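Local coordinates for soluble secreted antigen MPT53 (Mycobacterium tuberculosis, PDB 1LU4), which probably oxidises reduced, unfolded secreted proteins to introduce disulfide bonds, as a thioredoxin-family oxidoreductase related to DsbE, at residues Pro26-Phe31 against Pro101-Tyr106; Phe31-Cys36 against Val90-Tyr95; Ser45-Ala50 against Lys76-Phe81. One frame throughout, in Å; residues are numbered along the deposited sequence.

How the interactions relate
Interactions 1 and 2 are buried, while interaction 3 is only partly so. Strand 27-32 serves both of the first two: in interaction 1 it is zipped edge to edge to strand 102-106 by backbone hydrogen bonds, and in interaction 2 its Phe-31, the shared residue, meets helix 90-94 and Tyr-95 chiefly through aromatic packing. Tyr-106 OH and Tyr-95 OH, 2.8 Å apart in a probable hydrogen bond, tie these two together. Interaction 3 lies across the sheet, its centre about 17 Å from that of interaction 2, and mixes apolar packing with a hydroxyl bond and a water bridge. It touches interaction 1 where Leu-46 and Leu-79 pack on Trp-30.

Interaction 1: residues Pro26-Phe31 against Pro101-Tyr106; sequences PAVLWF and PAFVFY
One face of the Phe-103 ring receives Trp-30 CD1, which stands 3.4 Å above its plane, off centre toward the rim; at the ring's edge lies Val-28 CG1. Trp-30 and Phe-103 make an oblique aromatic pair, five-membered ring and phenyl inclined at 36°. Trp-30 CG is anti to the backbone N (chi1 -177°), which lays the indole beside Phe-103 and brings NE1 to 3.8 Å from Pro-101 CB. On the other face of the sheet, Leu-29 CD1 meets the Tyr-106 ring in its plane, 3.9 Å from CE2; the Phe-31 ring has Ala-102 O at its edge, in plane, and its CE1 touches Val-104 CG2 at 4.0 Å. The axes of strands 27-31 and 102-106 run antiparallel, at 169°. Ala-27, Leu-29 and Phe-31 form hydrogen-bonded pairs with Tyr-106, Val-104 and Ala-102, each bonded in both directions; Phe-31 N to Ala-102 O measures 2.8 Å. Val-28/Phe-105 and Trp-30/Phe-103 are the intervening non-hydrogen-bonded pairs. Trp-30 NE1 is hydrogen-bonded to Glu-42 of helix 37-52. These two strands sit mid-sheet, strand 57-62 flanking 27-32 and strand 112-115 flanking 102-106, while helices 37-52 and 124-133 pack on the face bearing Trp-30, Phe-103 and Phe-105.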
loop_
_atom_site.group_PDB
_atom_site.type_symbol
_atom_site.label_atom_id
_atom_site.label_comp_id
_atom_site.label_asym_id
_atom_site.label_seq_id
_atom_site.Cartn_x
_atom_site.Cartn_y
_atom_site.Cartn_z
ATOM N N PRO A 26 2.163 6.620 12.025
ATOM C CA PRO A 26 1.465 5.385 11.665
ATOM C C PRO A 26 1.219 5.378 10.138
ATOM O O PRO A 26 0.860 6.390 9.539
ATOM C CB PRO A 26 0.134 5.481 12.402
ATOM C CG PRO A 26 -0.007 6.883 12.892
ATOM C CD PRO A 26 1.322 7.544 12.840
ATOM N N ALA A 27 1.468 4.215 9.541
ATOM C CA ALA A 27 1.371 4.146 8.094
ATOM C C ALA A 27 1.004 2.728 7.670
ATOM O O ALA A 27 1.254 1.758 8.430
ATOM C CB ALA A 27 2.714 4.569 7.476
ATOM N N VAL A 28 0.492 2.618 6.472
ATOM C CA VAL A 28 0.181 1.307 5.890
ATOM C C VAL A 28 0.757 1.330 4.476
ATOM O O VAL A 28 0.415 2.193 3.673
ATOM C CB VAL A 28 -1.332 1.041 5.864
ATOM C CG1 VAL A 28 -1.637 -0.288 5.132
ATOM C CG2 VAL A 28 -1.974 1.025 7.248
ATOM N N LEU A 29 1.597 0.303 4.176
ATOM C CA LEU A 29 1.979 0.041 2.799
ATOM C C LEU A 29 1.113 -1.089 2.261
ATOM O O LEU A 29 0.924 -2.109 2.955
ATOM C CB LEU A 29 3.446 -0.387 2.678
ATOM C CG LEU A 29 4.485 0.536 3.302
ATOM C CD1 LEU A 29 5.882 -0.015 3.065
ATOM C CD2 LEU A 29 4.343 1.992 2.823
ATOM N N TRP A 30 0.609 -0.935 1.044
ATOM C CA TRP A 30 -0.204 -1.956 0.424
ATOM C C TRP A 30 0.362 -2.225 -0.955
ATOM O O TRP A 30 0.345 -1.360 -1.833
ATOM C CB TRP A 30 -1.660 -1.504 0.330
ATOM C CG TRP A 30 -2.615 -2.513 -0.237
ATOM C CD1 TRP A 30 -2.829 -3.799 0.181
ATOM C CD2 TRP A 30 -3.557 -2.315 -1.308
ATOM N NE1 TRP A 30 -3.802 -4.416 -0.555
ATOM C CE2 TRP A 30 -4.261 -3.522 -1.470
ATOM C CE3 TRP A 30 -3.843 -1.209 -2.126
ATOM C CZ2 TRP A 30 -5.259 -3.655 -2.447
ATOM C CZ3 TRP A 30 -4.849 -1.354 -3.108
ATOM C CH2 TRP A 30 -5.517 -2.570 -3.231
ATOM N N PHE A 31 0.886 -3.448 -1.126
ATOM C CA PHE A 31 1.497 -3.870 -2.409
ATOM C C PHE A 31 0.465 -4.554 -3.233
ATOM O O PHE A 31 -0.122 -5.583 -2.822
ATOM C CB PHE A 31 2.660 -4.850 -2.097
ATOM C CG PHE A 31 3.802 -4.187 -1.361
ATOM C CD1 PHE A 31 3.798 -4.028 0.032
ATOM C CD2 PHE A 31 4.911 -3.704 -2.074
ATOM C CE1 PHE A 31 4.860 -3.422 0.666
ATOM C CE2 PHE A 31 5.967 -3.077 -1.420
ATOM C CZ PHE A 31 5.953 -2.910 -0.040
ATOM N N PRO A 101 -1.830 -9.545 -2.853
ATOM C CA PRO A 101 -1.625 -8.305 -2.093
ATOM C C PRO A 101 -0.831 -8.567 -0.816
ATOM O O PRO A 101 -0.819 -9.635 -0.214
ATOM C CB PRO A 101 -3.066 -7.934 -1.732
ATOM C CG PRO A 101 -3.889 -9.197 -1.737
ATOM C CD PRO A 101 -3.161 -10.181 -2.601
ATOM N N ALA A 102 -0.137 -7.508 -0.367
ATOM C CA ALA A 102 0.594 -7.601 0.898
ATOM C C ALA A 102 0.436 -6.271 1.610
ATOM O O ALA A 102 0.402 -5.238 0.973
ATOM C CB ALA A 102 2.073 -7.884 0.721
ATOM N N PHE A 103 0.351 -6.320 2.934
ATOM C CA PHE A 103 0.274 -5.153 3.793
ATOM C C PHE A 103 1.468 -5.090 4.739
ATOM O O PHE A 103 1.838 -6.134 5.286
ATOM C CB PHE A 103 -0.971 -5.203 4.653
ATOM C CG PHE A 103 -2.306 -5.137 3.962
ATOM C CD1 PHE A 103 -2.849 -6.313 3.421
ATOM C CD2 PHE A 103 -2.985 -3.953 3.892
ATOM C CE1 PHE A 103 -4.090 -6.260 2.828
ATOM C CE2 PHE A 103 -4.242 -3.894 3.290
ATOM C CZ PHE A 103 -4.754 -5.055 2.777
ATOM N N VAL A 104 1.956 -3.883 4.965
ATOM C CA VAL A 104 2.857 -3.604 6.070
ATOM C C VAL A 104 2.201 -2.537 6.906
ATOM O O VAL A 104 1.964 -1.441 6.442
ATOM C CB VAL A 104 4.257 -3.201 5.618
ATOM C CG1 VAL A 104 5.162 -3.011 6.816
ATOM C CG2 VAL A 104 4.915 -4.217 4.624
ATOM N N PHE A 105 1.972 -2.866 8.196
ATOM C CA PHE A 105 1.303 -1.979 9.139
ATOM C C PHE A 105 2.357 -1.382 10.055
ATOM O O PHE A 105 2.923 -2.129 10.898
ATOM C CB PHE A 105 0.283 -2.794 9.929
ATOM C CG PHE A 105 -0.891 -3.261 9.113
ATOM C CD1 PHE A 105 -1.947 -2.424 8.824
ATOM C CD2 PHE A 105 -0.884 -4.571 8.612
ATOM C CE1 PHE A 105 -2.991 -2.841 8.060
ATOM C CE2 PHE A 105 -1.946 -5.021 7.840
ATOM C CZ PHE A 105 -2.987 -4.147 7.571
ATOM N N TYR A 106 2.664 -0.100 9.926
ATOM C CA TYR A 106 3.700 0.559 10.726
ATOM C C TYR A 106 3.099 1.406 11.832
ATOM O O TYR A 106 2.193 2.206 11.635
ATOM C CB TYR A 106 4.423 1.546 9.868
ATOM C CG TYR A 106 5.568 1.009 9.008
ATOM C CD1 TYR A 106 6.760 0.681 9.610
ATOM C CD2 TYR A 106 5.418 0.836 7.665
ATOM C CE1 TYR A 106 7.793 0.201 8.859
ATOM C CE2 TYR A 106 6.484 0.362 6.884
ATOM C CZ TYR A 106 7.658 0.043 7.496
ATOM O OH TYR A 106 8.703 -0.429 6.730
#

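Interaction 2: residues Phe31-Cys36 against Val90-Tyr95; sequences FWTPWC and VIWARY
Phe-31 and Trp-92, the latter in one of its two modelled conformers, meet as an edge-to-face pair and account for most of the surface buried here. The phenyl edge is directed at the indole face: CD2 of Phe-31 stands 3.5 Å above the indole plane, offset toward the rim, and the planes of the phenyl and five-membered rings are nearly perpendicular, at 83°. The same indole face takes a second contact, a CH-pi interaction in which Phe-31 CB lies 3.8 Å from the centroid of the six-membered ring and close to its normal. The two side chains run antiparallel past each other, the indole lying against both CB and the ring edge of Phe-31. With CG of Trp-92 anti to its carbonyl carbon (chi1 -79°), the indole reaches from the helix across to the end of strand 27-32, where CZ2 in this conformer lies 3.2 Å from Trp-32 O. Trp-92 NE1 makes a weak hydrogen bond to Ile-61 O, on the neighbouring strand 57-62.

Tyr-95 adds the third ring. Its CB and CG both lie 3.6 Å from Phe-31 CZ, and its ring is inclined obliquely to the phenyl, at 49°. The Tyr-95 hydroxyl is hydrogen-bonded to that of Tyr-106, which is also bonded to Ala-1 N.

Phe-31, Trp-92 and Tyr-95 thus form an aromatic cluster packing the short helix 90-94 onto the central sheet. Just beyond the strand, a type I turn from Thr-33 leads to Cys-36 at the N-cap of helix 37-52, the placement expected of a CxxC motif in a thioredoxin-like fold.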
loop_
_atom_site.group_PDB
_atom_site.type_symbol
_atom_site.label_atom_id
_atom_site.label_comp_id
_atom_site.label_asym_id
_atom_site.label_seq_id
_atom_site.Cartn_x
_atom_site.Cartn_y
_atom_site.Cartn_z
ATOM N N PHE A 31 0.886 -3.448 -1.126
ATOM C CA PHE A 31 1.497 -3.870 -2.409
ATOM C C PHE A 31 0.465 -4.554 -3.233
ATOM O O PHE A 31 -0.122 -5.583 -2.822
ATOM C CB PHE A 31 2.660 -4.850 -2.097
ATOM C CG PHE A 31 3.802 -4.187 -1.361
ATOM C CD1 PHE A 31 3.798 -4.028 0.032
ATOM C CD2 PHE A 31 4.911 -3.704 -2.074
ATOM C CE1 PHE A 31 4.860 -3.422 0.666
ATOM C CE2 PHE A 31 5.967 -3.077 -1.420
ATOM C CZ PHE A 31 5.953 -2.910 -0.040
ATOM N N TRP A 32 0.196 -4.009 -4.412
ATOM C CA TRP A 32 -0.922 -4.507 -5.259
ATOM C C TRP A 32 -0.511 -4.541 -6.714
ATOM O O TRP A 32 0.470 -3.947 -7.171
ATOM C CB TRP A 32 -2.097 -3.565 -5.064
ATOM C CG TRP A 32 -2.005 -2.123 -5.408
ATOM C CD1 TRP A 32 -1.609 -1.130 -4.567
ATOM C CD2 TRP A 32 -2.327 -1.485 -6.654
ATOM N NE1 TRP A 32 -1.652 0.102 -5.179
ATOM C CE2 TRP A 32 -2.103 -0.096 -6.464
ATOM C CE3 TRP A 32 -2.787 -1.943 -7.887
ATOM C CZ2 TRP A 32 -2.331 0.850 -7.472
ATOM C CZ3 TRP A 32 -3.008 -1.007 -8.883
ATOM C CH2 TRP A 32 -2.768 0.375 -8.687
ATOM N N THR A 33 -1.338 -5.308 -7.484
ATOM C CA THR A 33 -1.293 -5.221 -8.927
ATOM C C THR A 33 -2.730 -5.122 -9.420
ATOM O O THR A 33 -3.627 -5.662 -8.779
ATOM C CB THR A 33 -0.606 -6.468 -9.559
ATOM O OG1 THR A 33 -1.434 -7.667 -9.385
ATOM C CG2 THR A 33 0.770 -6.771 -9.079
ATOM N N PRO A 34 -3.007 -4.421 -10.547
ATOM C CA PRO A 34 -4.402 -4.110 -10.854
ATOM C C PRO A 34 -5.210 -5.282 -11.357
ATOM O O PRO A 34 -6.451 -5.210 -11.375
ATOM C CB PRO A 34 -4.271 -2.995 -11.906
ATOM C CG PRO A 34 -2.894 -3.189 -12.521
ATOM C CD PRO A 34 -2.058 -3.667 -11.329
ATOM N N TRP A 35 -4.530 -6.360 -11.789
ATOM C CA TRP A 35 -5.216 -7.472 -12.396
ATOM C C TRP A 35 -5.373 -8.611 -11.433
ATOM O O TRP A 35 -5.965 -9.664 -11.789
ATOM C CB TRP A 35 -4.390 -7.913 -13.621
ATOM C CG TRP A 35 -2.884 -7.882 -13.459
ATOM C CD1 TRP A 35 -2.064 -6.890 -13.958
ATOM C CD2 TRP A 35 -2.019 -8.795 -12.794
ATOM N NE1 TRP A 35 -0.725 -7.162 -13.641
ATOM C CE2 TRP A 35 -0.716 -8.345 -12.940
ATOM C CE3 TRP A 35 -2.286 -10.010 -12.122
ATOM C CZ2 TRP A 35 0.400 -9.014 -12.411
ATOM C CZ3 TRP A 35 -1.210 -10.698 -11.610
ATOM C CH2 TRP A 35 0.102 -10.177 -11.792
ATOM N N CYS A 36 -4.978 -8.440 -10.176
ATOM C CA CYS A 36 -5.126 -9.489 -9.189
ATOM C C CYS A 36 -6.534 -9.487 -8.593
ATOM O O CYS A 36 -6.984 -8.414 -8.106
ATOM C CB CYS A 36 -4.092 -9.312 -8.068
ATOM S SG CYS A 36 -4.418 -10.338 -6.621
ATOM N N VAL A 90 11.732 -2.381 -7.571
ATOM C CA VAL A 90 12.787 -2.127 -6.601
ATOM C C VAL A 90 12.260 -1.994 -5.177
ATOM O O VAL A 90 12.863 -2.502 -4.243
ATOM C CB VAL A 90 13.592 -0.894 -7.063
ATOM C CG1 VAL A 90 14.543 -0.355 -5.989
ATOM C CG2 VAL A 90 14.396 -1.212 -8.340
ATOM N N ILE A 91 11.130 -1.286 -5.014
ATOM C CA ILE A 91 10.594 -1.194 -3.637
ATOM C C ILE A 91 10.014 -2.514 -3.208
ATOM O O ILE A 91 10.193 -2.952 -2.049
ATOM C CB ILE A 91 9.533 -0.048 -3.538
ATOM C CG1 ILE A 91 10.144 1.289 -4.017
ATOM C CG2 ILE A 91 8.968 0.022 -2.152
ATOM C CD1 ILE A 91 9.008 2.300 -4.244
ATOM N N TRP A 92 9.346 -3.236 -4.103
ATOM C CA TRP A 92 8.817 -4.552 -3.780
ATOM C C TRP A 92 9.775 -5.477 -3.198
ATOM O O TRP A 92 9.848 -6.212 -2.291
ATOM C CB TRP A 92 8.178 -5.252 -4.931
ATOM C CG TRP A 92 6.821 -4.747 -5.189
ATOM C CD1 TRP A 92 6.441 -3.472 -5.463
ATOM C CD2 TRP A 92 5.628 -5.544 -5.203
ATOM N NE1 TRP A 92 5.161 -3.389 -5.654
ATOM C CE2 TRP A 92 4.595 -4.634 -5.508
ATOM C CE3 TRP A 92 5.267 -6.880 -5.009
ATOM C CZ2 TRP A 92 3.203 -4.811 -5.665
ATOM C CZ3 TRP A 92 3.910 -7.171 -5.144
ATOM C CH2 TRP A 92 2.992 -6.171 -5.451
ATOM N N ALA A 93 11.024 -5.228 -3.809
ATOM C CA ALA A 93 12.543 -6.258 -3.537
ATOM C C ALA A 93 12.873 -5.775 -2.165
ATOM O O ALA A 93 13.239 -6.617 -1.365
ATOM C CB ALA A 93 13.470 -6.038 -4.595
ATOM N N ARG A 94 12.817 -4.484 -1.847
ATOM C CA ARG A 94 13.305 -3.959 -0.577
ATOM C C ARG A 94 12.494 -4.575 0.543
ATOM O O ARG A 94 13.012 -4.793 1.634
ATOM C CB ARG A 94 13.304 -2.420 -0.659
ATOM C CG ARG A 94 13.751 -1.731 0.621
ATOM C CD ARG A 94 13.526 -0.248 0.259
ATOM N NE ARG A 94 14.785 0.235 -0.260
ATOM C CZ ARG A 94 15.820 0.771 0.353
ATOM N NH1 ARG A 94 15.869 0.987 1.661
ATOM N NH2 ARG A 94 16.846 1.111 -0.399
ATOM N N TYR A 95 11.203 -4.825 0.272
ATOM C CA TYR A 95 10.312 -5.329 1.253
ATOM C C TYR A 95 10.156 -6.810 1.131
ATOM O O TYR A 95 9.279 -7.259 1.879
ATOM C CB TYR A 95 8.896 -4.646 1.131
ATOM C CG TYR A 95 9.011 -3.337 1.900
ATOM C CD1 TYR A 95 8.723 -3.355 3.272
ATOM C CD2 TYR A 95 9.437 -2.175 1.282
ATOM C CE1 TYR A 95 8.811 -2.209 4.035
ATOM C CE2 TYR A 95 9.555 -1.006 2.042
ATOM C CZ TYR A 95 9.229 -1.063 3.411
ATOM O OH TYR A 95 9.392 0.109 4.079
#

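Interaction 3: residues Ser45-Ala50 against Lys76-Phe81; sequences SLSQVA and KYNLNF
Ser-47 and Asn-78 make the direct polar link of this contact: Ser-47 OG donates to the backbone O of Asn-78 at 2.7 Å. The hydroxyl comes from above the carbonyl plane, 48° out of it, with a C=O...donor angle of 128°. Its place follows from the first torsion of Ser-47, which sets OG anti to the backbone N (chi1 178°) and carries it out to the chain leaving helix 67-77. Ser-47 CB is also close to that chain, 3.2 Å from Tyr-77 O.

On the inner side the packing is apolar. Phe-81 CD2 lies 3.7 Å from Ala-50 CB, an oblique approach, and Phe-81 CZ lies 4.1 Å from Leu-46 CB, so the ring fits against two residues one helical turn apart. Two residues earlier, Leu-79 extends CD2 to Leu-46 CB, also 4.1 Å away, and both leucines continue inward to Trp-30 on strand 27-32. The Tyr-77 side chain leaves residues 45-50 to pack on Ala-43 and Pro-44, nearer the start of helix 37-52, with its hydroxyl hydrogen-bonded to Asn-40.

Helix 67-77 finishes in a Schellman motif, with Asn-78 at positive phi, and inverse gamma turns centred on Leu-79 and Asn-80 follow. This connection leads from helix 67-77 into strand 82-85 of the thioredoxin-like sheet, and the contact lays it along helix 37-52, on the same side of that sheet.

Toward solvent the fit is looser. Asn-78 and Asn-80 are exposed, and a water takes over where the backbones do not meet directly, donating to Ser-47 O at 2.9 Å and accepting from Asn-80 N at 3.1 Å.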
loop_
_atom_site.group_PDB
_atom_site.type_symbol
_atom_site.label_atom_id
_atom_site.label_comp_id
_atom_site.label_asym_id
_atom_site.label_seq_id
_atom_site.Cartn_x
_atom_site.Cartn_y
_atom_site.Cartn_z
ATOM N N SER A 45 -12.144 -1.827 0.435
ATOM C CA SER A 45 -11.826 -1.732 1.847
ATOM C C SER A 45 -10.687 -0.791 2.102
ATOM O O SER A 45 -10.712 -0.016 3.070
ATOM C CB SER A 45 -11.473 -3.133 2.379
ATOM O OG SER A 45 -12.665 -3.927 2.276
ATOM N N LEU A 46 -9.625 -0.819 1.305
ATOM C CA LEU A 46 -8.534 0.196 1.401
ATOM C C LEU A 46 -9.124 1.575 1.262
ATOM O O LEU A 46 -8.788 2.478 2.033
ATOM C CB LEU A 46 -7.462 0.030 0.310
ATOM C CG LEU A 46 -6.300 -0.915 0.579
ATOM C CD1 LEU A 46 -5.391 -0.407 1.725
ATOM C CD2 LEU A 46 -6.752 -2.336 0.867
ATOM N N SER A 47 -10.011 1.768 0.270
ATOM C CA SER A 47 -10.529 3.125 0.046
ATOM C C SER A 47 -11.279 3.645 1.262
ATOM O O SER A 47 -11.062 4.770 1.732
ATOM C CB SER A 47 -11.524 3.051 -1.127
ATOM O OG SER A 47 -12.061 4.352 -1.323
ATOM N N GLN A 48 -12.115 2.804 1.828
ATOM C CA GLN A 48 -12.958 3.194 2.980
ATOM C C GLN A 48 -12.127 3.340 4.237
ATOM O O GLN A 48 -12.289 4.296 4.994
ATOM C CB GLN A 48 -14.057 2.133 3.161
ATOM C CG GLN A 48 -15.147 2.223 2.082
ATOM C CD GLN A 48 -15.905 3.516 2.165
ATOM O OE1 GLN A 48 -15.937 4.332 1.188
ATOM N NE2 GLN A 48 -16.538 3.768 3.290
ATOM N N VAL A 49 -11.255 2.387 4.532
ATOM C CA VAL A 49 -10.464 2.448 5.762
ATOM C C VAL A 49 -9.496 3.627 5.727
ATOM O O VAL A 49 -9.337 4.326 6.733
ATOM C CB VAL A 49 -9.820 1.113 6.088
ATOM C CG1 VAL A 49 -8.959 1.234 7.366
ATOM C CG2 VAL A 49 -10.865 0.021 6.277
ATOM N N ALA A 50 -8.878 3.906 4.592
ATOM C CA ALA A 50 -7.972 5.058 4.476
ATOM C C ALA A 50 -8.789 6.320 4.743
ATOM O O ALA A 50 -8.352 7.218 5.462
ATOM C CB ALA A 50 -7.301 5.097 3.123
ATOM N N LYS A 76 -11.225 3.419 -10.334
ATOM C CA LYS A 76 -12.381 2.562 -10.139
ATOM C C LYS A 76 -12.736 2.378 -8.672
ATOM O O LYS A 76 -13.906 2.360 -8.345
ATOM C CB LYS A 76 -12.090 1.197 -10.786
ATOM C CG LYS A 76 -13.169 0.129 -10.581
ATOM C CD LYS A 76 -12.762 -1.121 -11.364
ATOM C CE LYS A 76 -13.865 -2.177 -11.120
ATOM N NZ LYS A 76 -13.472 -3.396 -11.846
ATOM N N TYR A 77 -11.696 2.244 -7.824
ATOM C CA TYR A 77 -11.913 1.962 -6.435
ATOM C C TYR A 77 -11.732 3.173 -5.547
ATOM O O TYR A 77 -11.848 3.051 -4.316
ATOM C CB TYR A 77 -11.013 0.801 -5.959
ATOM C CG TYR A 77 -11.325 -0.474 -6.703
ATOM C CD1 TYR A 77 -12.548 -1.101 -6.520
ATOM C CD2 TYR A 77 -10.411 -1.078 -7.562
ATOM C CE1 TYR A 77 -12.888 -2.292 -7.163
ATOM C CE2 TYR A 77 -10.730 -2.267 -8.227
ATOM C CZ TYR A 77 -11.944 -2.860 -8.014
ATOM O OH TYR A 77 -12.306 -4.018 -8.671
ATOM N N ASN A 78 -11.520 4.334 -6.137
ATOM C CA ASN A 78 -11.437 5.579 -5.340
ATOM C C ASN A 78 -10.385 5.465 -4.255
ATOM O O ASN A 78 -10.604 5.731 -3.072
ATOM C CB ASN A 78 -12.814 5.879 -4.727
ATOM C CG ASN A 78 -12.912 7.312 -4.323
ATOM O OD1 ASN A 78 -11.972 8.100 -4.499
ATOM N ND2 ASN A 78 -14.049 7.690 -3.760
ATOM N N LEU A 79 -9.162 5.088 -4.654
ATOM C CA LEU A 79 -8.044 4.968 -3.689
ATOM C C LEU A 79 -7.407 6.324 -3.506
ATOM O O LEU A 79 -6.479 6.707 -4.204
ATOM C CB LEU A 79 -7.021 3.927 -4.162
ATOM C CG LEU A 79 -7.606 2.545 -4.419
ATOM C CD1 LEU A 79 -6.516 1.564 -4.873
ATOM C CD2 LEU A 79 -8.225 1.974 -3.172
ATOM N N ASN A 80 -7.977 7.095 -2.554
ATOM C CA ASN A 80 -7.543 8.473 -2.376
ATOM C C ASN A 80 -6.372 8.584 -1.419
ATOM O O ASN A 80 -6.465 9.133 -0.287
ATOM C CB ASN A 80 -8.730 9.307 -1.854
ATOM C CG ASN A 80 -8.389 10.777 -1.743
ATOM O OD1 ASN A 80 -7.560 11.283 -2.495
ATOM N ND2 ASN A 80 -9.030 11.464 -0.847
ATOM N N PHE A 81 -5.245 8.083 -1.859
ATOM C CA PHE A 81 -4.004 8.119 -1.136
ATOM C C PHE A 81 -2.884 7.923 -2.150
ATOM O O PHE A 81 -3.140 7.558 -3.305
ATOM C CB PHE A 81 -3.938 7.092 0.009
ATOM C CG PHE A 81 -4.339 5.688 -0.368
ATOM C CD1 PHE A 81 -3.396 4.820 -0.968
ATOM C CD2 PHE A 81 -5.600 5.189 -0.114
ATOM C CE1 PHE A 81 -3.756 3.506 -1.248
ATOM C CE2 PHE A 81 -5.956 3.877 -0.374
ATOM C CZ PHE A 81 -5.000 3.046 -0.951
HETATM O O HOH W 1 -9.286 6.413 0.160
#